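Local coordinates for protein TRAP dicarboxylate transporter-DctP subunit (Marinobacter aquaeolei, PDB 4PFI) that probably captures a small organic acid in the periplasm and hands it to a TRAP-type membrane transporter, as other DctP-family solute-binding proteins do, at residues A[225-230]-A[287-292]; A[160-163]-A[167-170]; A[51-56]-A[272-277]. All coordinates share one frame; numbering follows the deposited sequence.

Contact 1 (A[225-230]-A[287-292])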
# COMPACT_ATOMS: atom_id res chain seq x y z
N ILE A 225 -11.91 -0.54 3.76
CA ILE A 225 -12.98 -1.40 4.27
C ILE A 225 -14.29 -0.61 4.46
O ILE A 225 -15.37 -1.05 4.04
CB ILE A 225 -12.55 -2.04 5.60
CG1 ILE A 225 -11.43 -3.06 5.33
CG2 ILE A 225 -13.73 -2.70 6.30
CD1 ILE A 225 -10.70 -3.51 6.59
N GLU A 226 -14.20 0.56 5.09
CA GLU A 226 -15.37 1.40 5.29
C GLU A 226 -15.94 1.86 3.94
O GLU A 226 -17.14 1.80 3.71
CB GLU A 226 -15.05 2.62 6.19
CG GLU A 226 -16.27 3.42 6.63
CD GLU A 226 -16.85 4.30 5.52
OE1 GLU A 226 -16.08 4.80 4.66
OE2 GLU A 226 -18.10 4.50 5.49
N GLU A 227 -15.07 2.34 3.06
CA GLU A 227 -15.49 2.85 1.75
C GLU A 227 -16.26 1.79 0.92
O GLU A 227 -17.26 2.12 0.27
CB GLU A 227 -14.28 3.32 0.95
CG GLU A 227 -14.65 4.06 -0.31
CD GLU A 227 -15.51 5.29 -0.02
OE1 GLU A 227 -15.21 6.06 0.94
OE2 GLU A 227 -16.52 5.49 -0.75
N MSE A 228 -15.80 0.54 0.93
CA MSE A 228 -16.42 -0.54 0.16
C MSE A 228 -17.56 -1.18 0.93
O MSE A 228 -18.25 -2.04 0.41
CB MSE A 228 -15.41 -1.67 -0.10
CG MSE A 228 -14.00 -1.21 -0.43
SE MSE A 228 -13.55 -1.61 -2.22
CE MSE A 228 -14.90 -0.34 -2.89
N GLY A 229 -17.69 -0.84 2.20
CA GLY A 229 -18.78 -1.35 2.99
C GLY A 229 -18.62 -2.80 3.47
O GLY A 229 -19.60 -3.41 3.84
N PHE A 230 -17.41 -3.33 3.49
CA PHE A 230 -17.22 -4.74 3.91
C PHE A 230 -17.59 -4.98 5.37
O PHE A 230 -17.83 -6.11 5.80
CB PHE A 230 -15.76 -5.18 3.70
CG PHE A 230 -15.30 -5.09 2.28
CD1 PHE A 230 -16.19 -5.13 1.23
CD2 PHE A 230 -13.95 -4.99 1.99
CE1 PHE A 230 -15.76 -5.06 -0.06
CE2 PHE A 230 -13.50 -4.91 0.71
CZ PHE A 230 -14.40 -4.95 -0.33
N LYS A 287 -8.40 6.27 11.75
CA LYS A 287 -9.08 6.31 13.04
C LYS A 287 -10.53 6.79 12.88
O LYS A 287 -11.44 6.27 13.51
CB LYS A 287 -8.32 7.21 14.02
CG LYS A 287 -9.02 7.43 15.33
CD LYS A 287 -8.31 8.50 16.18
CE LYS A 287 -6.98 8.00 16.76
NZ LYS A 287 -6.28 9.05 17.59
N GLU A 288 -10.72 7.76 12.01
CA GLU A 288 -12.03 8.33 11.72
C GLU A 288 -12.92 7.24 11.09
O GLU A 288 -14.09 7.06 11.44
CB GLU A 288 -11.83 9.44 10.70
CG GLU A 288 -12.77 10.61 10.74
CD GLU A 288 -12.40 11.67 9.67
OE1 GLU A 288 -13.27 11.97 8.81
OE2 GLU A 288 -11.25 12.19 9.67
N ARG A 289 -12.34 6.51 10.15
CA ARG A 289 -13.11 5.53 9.43
C ARG A 289 -13.45 4.37 10.34
O ARG A 289 -14.54 3.80 10.26
CB ARG A 289 -12.34 5.07 8.23
CG ARG A 289 -12.23 6.16 7.19
CD ARG A 289 -13.57 6.48 6.62
NE ARG A 289 -13.45 6.69 5.19
CZ ARG A 289 -13.42 7.87 4.62
NH1 ARG A 289 -13.54 8.97 5.34
NH2 ARG A 289 -13.30 7.96 3.30
N LEU A 290 -12.54 4.05 11.27
CA LEU A 290 -12.85 3.01 12.25
C LEU A 290 -14.07 3.41 13.11
O LEU A 290 -14.94 2.58 13.36
CB LEU A 290 -11.64 2.68 13.11
CG LEU A 290 -11.87 1.57 14.15
CD1 LEU A 290 -12.50 0.29 13.58
CD2 LEU A 290 -10.51 1.25 14.77
N GLU A 291 -14.16 4.67 13.55
CA GLU A 291 -15.35 5.10 14.31
C GLU A 291 -16.62 4.99 13.45
O GLU A 291 -17.66 4.56 13.92
CB GLU A 291 -15.18 6.54 14.82
N THR A 292 -16.52 5.37 12.18
CA THR A 292 -17.65 5.23 11.26
C THR A 292 -18.10 3.77 11.15
O THR A 292 -19.29 3.47 11.23
CB THR A 292 -17.30 5.80 9.88
OG1 THR A 292 -17.00 7.19 10.03
CG2 THR A 292 -18.43 5.58 8.89
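E226 and E227, neighbours in the last turn of helix 222-228, both send a carboxylate to R289 on helix 263-296, and charge is the first component of their meeting. E226 OE1 lies 3.3 Å from R289 NE, well out of the guanidinium plane, so the bridge is electrostatic, without the directed geometry of a hydrogen bond. The two flat groups are turned 78° apart, and the side chains cross at about a right angle. The second salt bridge is longer, E227 OE1 standing 3.6 Å from R289 NH2, and differs in approach: these two side chains run side by side and point the same way. One arginine therefore serves two acids and probably offsets part of the negative charge they bring together.

In solute-binding proteins of the TRAP family a long helix typically runs through both domains, and helix 263-296, 34 residues long, fits that description. The short helix leaning on it stops just past the two acids in a Schellman motif. G229 has a phi of 77°, F230 N bonds to I225 O at 3.1 Å, and G229 N bonds to E226 O at the same length.

Apolar packing is the second component. Because CG of E226 stands anti to the backbone N (chi1 -171°), it reaches across to the methyl of T292, with 3.8 Å between E226 CG and T292 CG2. The same methyl lies 3.6 Å from E226 OE2, whereas OE1 turns to the arginine. With an alanine in place of E226, R289 NE is likely to lose its nearby counter-charge and the T292 methyl its packing partner. Beyond the acids, R289 also rests on V222 and F223, while I225 and E226 both touch I293.

Contact 2 (A[160-163]-A[167-170])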
# COMPACT_ATOMS: atom_id res chain seq x y z
N MSE A 160 -2.54 -2.80 7.33
CA MSE A 160 -3.52 -3.74 6.75
C MSE A 160 -4.36 -4.31 7.91
O MSE A 160 -3.83 -4.62 8.98
CB MSE A 160 -2.84 -4.87 5.98
CG MSE A 160 -2.05 -4.40 4.77
SE MSE A 160 -3.20 -3.69 3.35
CE MSE A 160 -3.82 -5.39 2.55
N THR A 161 -5.66 -4.45 7.70
CA THR A 161 -6.56 -4.95 8.73
C THR A 161 -7.32 -6.15 8.17
O THR A 161 -7.62 -6.18 6.99
CB THR A 161 -7.52 -3.84 9.16
OG1 THR A 161 -6.79 -2.83 9.89
CG2 THR A 161 -8.63 -4.40 10.04
N TRP A 162 -7.59 -7.15 9.00
CA TRP A 162 -8.23 -8.37 8.51
C TRP A 162 -9.72 -8.36 8.89
O TRP A 162 -10.07 -7.92 9.99
CB TRP A 162 -7.59 -9.60 9.14
CG TRP A 162 -6.14 -9.78 8.90
CD1 TRP A 162 -5.39 -9.16 7.96
CD2 TRP A 162 -5.26 -10.66 9.59
NE1 TRP A 162 -4.08 -9.60 8.01
CE2 TRP A 162 -3.98 -10.52 9.01
CE3 TRP A 162 -5.42 -11.54 10.65
CZ2 TRP A 162 -2.88 -11.24 9.45
CZ3 TRP A 162 -4.32 -12.26 11.09
CH2 TRP A 162 -3.07 -12.10 10.49
N THR A 163 -10.60 -8.83 8.01
CA THR A 163 -11.98 -9.09 8.38
C THR A 163 -12.35 -10.53 8.03
O THR A 163 -11.76 -11.14 7.13
CB THR A 163 -13.00 -8.15 7.65
OG1 THR A 163 -13.01 -8.40 6.24
CG2 THR A 163 -12.65 -6.72 7.83
N PRO A 167 -12.93 -14.53 14.67
CA PRO A 167 -11.64 -13.89 14.97
C PRO A 167 -10.50 -14.67 14.33
O PRO A 167 -10.63 -15.86 14.11
CB PRO A 167 -11.54 -13.95 16.51
CG PRO A 167 -12.93 -14.36 17.00
CD PRO A 167 -13.53 -15.17 15.86
N LEU A 168 -9.40 -13.99 14.01
CA LEU A 168 -8.26 -14.62 13.38
C LEU A 168 -7.06 -14.50 14.34
O LEU A 168 -6.16 -13.69 14.10
CB LEU A 168 -7.97 -13.97 12.04
CG LEU A 168 -9.10 -14.12 11.01
CD1 LEU A 168 -8.97 -13.12 9.87
CD2 LEU A 168 -9.15 -15.54 10.44
N ARG A 169 -7.09 -15.29 15.42
CA ARG A 169 -6.10 -15.17 16.48
C ARG A 169 -4.89 -16.08 16.31
O ARG A 169 -3.82 -15.78 16.82
CB ARG A 169 -6.75 -15.49 17.83
CG ARG A 169 -7.85 -14.53 18.21
CD ARG A 169 -8.66 -15.08 19.39
NE ARG A 169 -9.61 -14.09 19.87
CZ ARG A 169 -9.26 -12.98 20.52
NH1 ARG A 169 -7.97 -12.75 20.76
NH2 ARG A 169 -10.19 -12.11 20.91
N THR A 170 -5.07 -17.20 15.62
CA THR A 170 -3.96 -18.13 15.36
C THR A 170 -4.00 -18.55 13.89
O THR A 170 -5.03 -18.45 13.26
CB THR A 170 -4.02 -19.38 16.24
OG1 THR A 170 -5.13 -20.20 15.84
CG2 THR A 170 -4.20 -18.99 17.70
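W162 and L168 share a first torsion that sets CG anti to the carbonyl carbon, chi1 -60° in the tryptophan and -63° in the leucine, and this swings the six-membered ring of the indole and the isobutyl group against each other. The nearest approach is W162 CE3 to L168 CB at 3.8 Å, the side chains crossing at a slant. L168 CD1 reaches further back along the tryptophan, to 3.9 Å from W162 CB. A carbonyl joins from the backbone: L168 O sits at the indole edge, in the ring plane, 3.8 Å from W162 CZ3.

The contact joins the end of strand 149-164 to the loop that follows it. Backbone bonds of W162 with T238 and of T163 with Q218 fix the strand, and the T238 hydroxyl accepts from L168 N, tying the loop to strand 236-239, which pairs with W162. F174, F191 and F312 meet the indole edge-to-face. On the strand's other side, the T163 hydroxyl bonds to Q234, a residue of the sodium site, and to Q218. Between the two side chains the contact is buried and apolar, with the L168 carbonyl at the ring edge, so shape matters more than charge.

Contact 3 (A[51-56]-A[272-277])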
# COMPACT_ATOMS: atom_id res chain seq x y z
N HIS A 51 -5.65 10.78 -2.25
CA HIS A 51 -6.24 12.06 -2.57
C HIS A 51 -5.77 13.18 -1.59
O HIS A 51 -5.36 14.26 -2.01
CB HIS A 51 -7.76 11.96 -2.56
CG HIS A 51 -8.43 13.13 -3.18
ND1 HIS A 51 -9.42 13.84 -2.54
CD2 HIS A 51 -8.25 13.74 -4.38
CE1 HIS A 51 -9.83 14.83 -3.32
NE2 HIS A 51 -9.13 14.79 -4.44
N LEU A 52 -5.82 12.91 -0.29
CA LEU A 52 -5.39 13.90 0.70
C LEU A 52 -3.94 14.29 0.47
O LEU A 52 -3.60 15.47 0.52
CB LEU A 52 -5.57 13.35 2.10
CG LEU A 52 -7.04 13.19 2.47
CD1 LEU A 52 -7.18 12.50 3.83
CD2 LEU A 52 -7.75 14.53 2.45
N TYR A 53 -3.11 13.29 0.22
CA TYR A 53 -1.69 13.51 -0.06
C TYR A 53 -1.56 14.39 -1.29
O TYR A 53 -0.84 15.40 -1.29
CB TYR A 53 -0.99 12.17 -0.31
CG TYR A 53 0.48 12.24 -0.65
CD1 TYR A 53 0.92 12.46 -1.97
CD2 TYR A 53 1.45 12.06 0.33
CE1 TYR A 53 2.28 12.50 -2.29
CE2 TYR A 53 2.81 12.10 0.01
CZ TYR A 53 3.21 12.32 -1.29
OH TYR A 53 4.56 12.36 -1.58
N ALA A 54 -2.25 14.01 -2.36
CA ALA A 54 -2.14 14.73 -3.61
C ALA A 54 -2.62 16.19 -3.48
O ALA A 54 -2.02 17.09 -4.07
CB ALA A 54 -2.88 14.01 -4.70
N GLN A 55 -3.67 16.42 -2.69
CA GLN A 55 -4.14 17.78 -2.46
C GLN A 55 -3.05 18.63 -1.81
O GLN A 55 -2.85 19.77 -2.17
CB GLN A 55 -5.33 17.80 -1.54
CG GLN A 55 -6.63 17.56 -2.21
CD GLN A 55 -7.73 17.30 -1.19
OE1 GLN A 55 -8.44 16.29 -1.27
NE2 GLN A 55 -7.83 18.17 -0.20
N GLN A 56 -2.36 18.05 -0.84
CA GLN A 56 -1.26 18.72 -0.18
C GLN A 56 -0.09 18.96 -1.14
O GLN A 56 0.59 19.99 -1.06
CB GLN A 56 -0.77 17.88 0.98
CG GLN A 56 -1.76 17.77 2.11
CD GLN A 56 -1.75 19.02 2.95
OE1 GLN A 56 -2.66 19.85 2.86
NE2 GLN A 56 -0.69 19.19 3.75
N ALA A 272 9.48 14.78 -0.12
CA ALA A 272 10.26 14.53 1.08
C ALA A 272 9.53 15.03 2.32
O ALA A 272 9.48 14.34 3.33
CB ALA A 272 11.65 15.19 0.96
N GLN A 273 8.95 16.23 2.23
CA GLN A 273 8.20 16.84 3.32
C GLN A 273 6.96 16.04 3.62
O GLN A 273 6.61 15.80 4.77
CB GLN A 273 7.75 18.25 2.94
CG GLN A 273 8.76 19.36 3.24
CD GLN A 273 8.11 20.74 3.26
OE1 GLN A 273 6.90 20.86 3.44
NE2 GLN A 273 8.92 21.78 3.07
N LEU A 274 6.27 15.63 2.56
CA LEU A 274 4.96 15.03 2.69
C LEU A 274 5.06 13.63 3.26
O LEU A 274 4.05 13.02 3.60
CB LEU A 274 4.26 15.02 1.34
CG LEU A 274 3.87 16.41 0.82
CD1 LEU A 274 3.04 16.28 -0.46
CD2 LEU A 274 3.11 17.18 1.89
N SER A 275 6.28 13.10 3.37
CA SER A 275 6.48 11.78 3.95
C SER A 275 5.93 11.75 5.38
O SER A 275 5.16 10.86 5.74
CB SER A 275 7.96 11.43 3.97
OG SER A 275 8.25 10.53 5.03
N GLU A 276 6.32 12.75 6.16
CA GLU A 276 6.01 12.83 7.58
C GLU A 276 4.54 13.14 7.81
O GLU A 276 3.88 12.55 8.68
CB GLU A 276 6.87 13.93 8.22
CG GLU A 276 6.71 14.11 9.72
CD GLU A 276 7.73 15.10 10.29
OE1 GLU A 276 7.41 15.72 11.33
OE2 GLU A 276 8.84 15.26 9.72
N GLU A 277 4.02 14.08 7.03
CA GLU A 277 2.61 14.43 7.09
C GLU A 277 1.75 13.24 6.67
O GLU A 277 0.64 13.06 7.15
CB GLU A 277 2.35 15.64 6.19
CG GLU A 277 0.88 15.98 5.98
CD GLU A 277 0.29 16.87 7.07
OE1 GLU A 277 1.05 17.35 7.94
OE2 GLU A 277 -0.95 17.09 7.04
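Y53 and L274 form the centre of a helix-helix packing between helix 49-65 and the long helix 263-296. The short segments pass 10.8 Å apart at their closest, their directions inclined at 139° and thus nearer antiparallel than parallel.

The first shell is a CH-pi contact. L274 CD1 lies over one face of the Y53 ring, 4.2 Å from its centroid and 16° off the normal, so the methyl sits above the ring rather than beside it. L274 CB comes closer still, 3.5 Å from Y53 CE2. The other leucine methyl turns to the next turn of helix 49-65, where L274 CD2 meets Q56 CB at 4.0 Å. One leucine thereby bridges an aromatic ring and the aliphatic root of a glutamine. At the rim the side chains of Q56 and E277 approach, crossing at about a right angle.

Further out are the features that set these groups. Y53 CG is anti to the backbone N (chi1 178°), which carries the ring outward from helix 49-65, its CE2 and CZ end reaching the leucine. The F98 ring also meets the tyrosine ring, steeply inclined to it, and F57, one turn on from Y53, also touches L274. A54 turns away from helix 263-296 and packs on L42 and V73, so helix 49-65 is held between that helix and strand 70-74. On the other helix, S275 points away and its OG bonds to E132. The backbone of helix 49-65 is regular here, with Q55 N to H51 O at 2.8 Å, whereas helix 263-296 is looser around L274: S275 N reaches A272 O, three residues back, in a weak bond of 3.4 Å.

Contacts 1 and 3 both use helix 263-296, at points whose centres are 21 Å apart, and each sets a different helix against it. Contact 1 is at the surface and relies mainly on charge, through out-of-plane or long ion pairs. Contact 3 is partly buried and centres on a leucine-tyrosine CH-pi packing, with polar side chains only at its rim. Contact 2 is buried throughout and joins a strand to its following loop by apolar contact. It touches contact 1 directly, I225 CD1 lying 4.0 Å from T163 CG2, whereas contact 3 is on the opposite side of the chain's centre, 29 Å from contact 2 between centres.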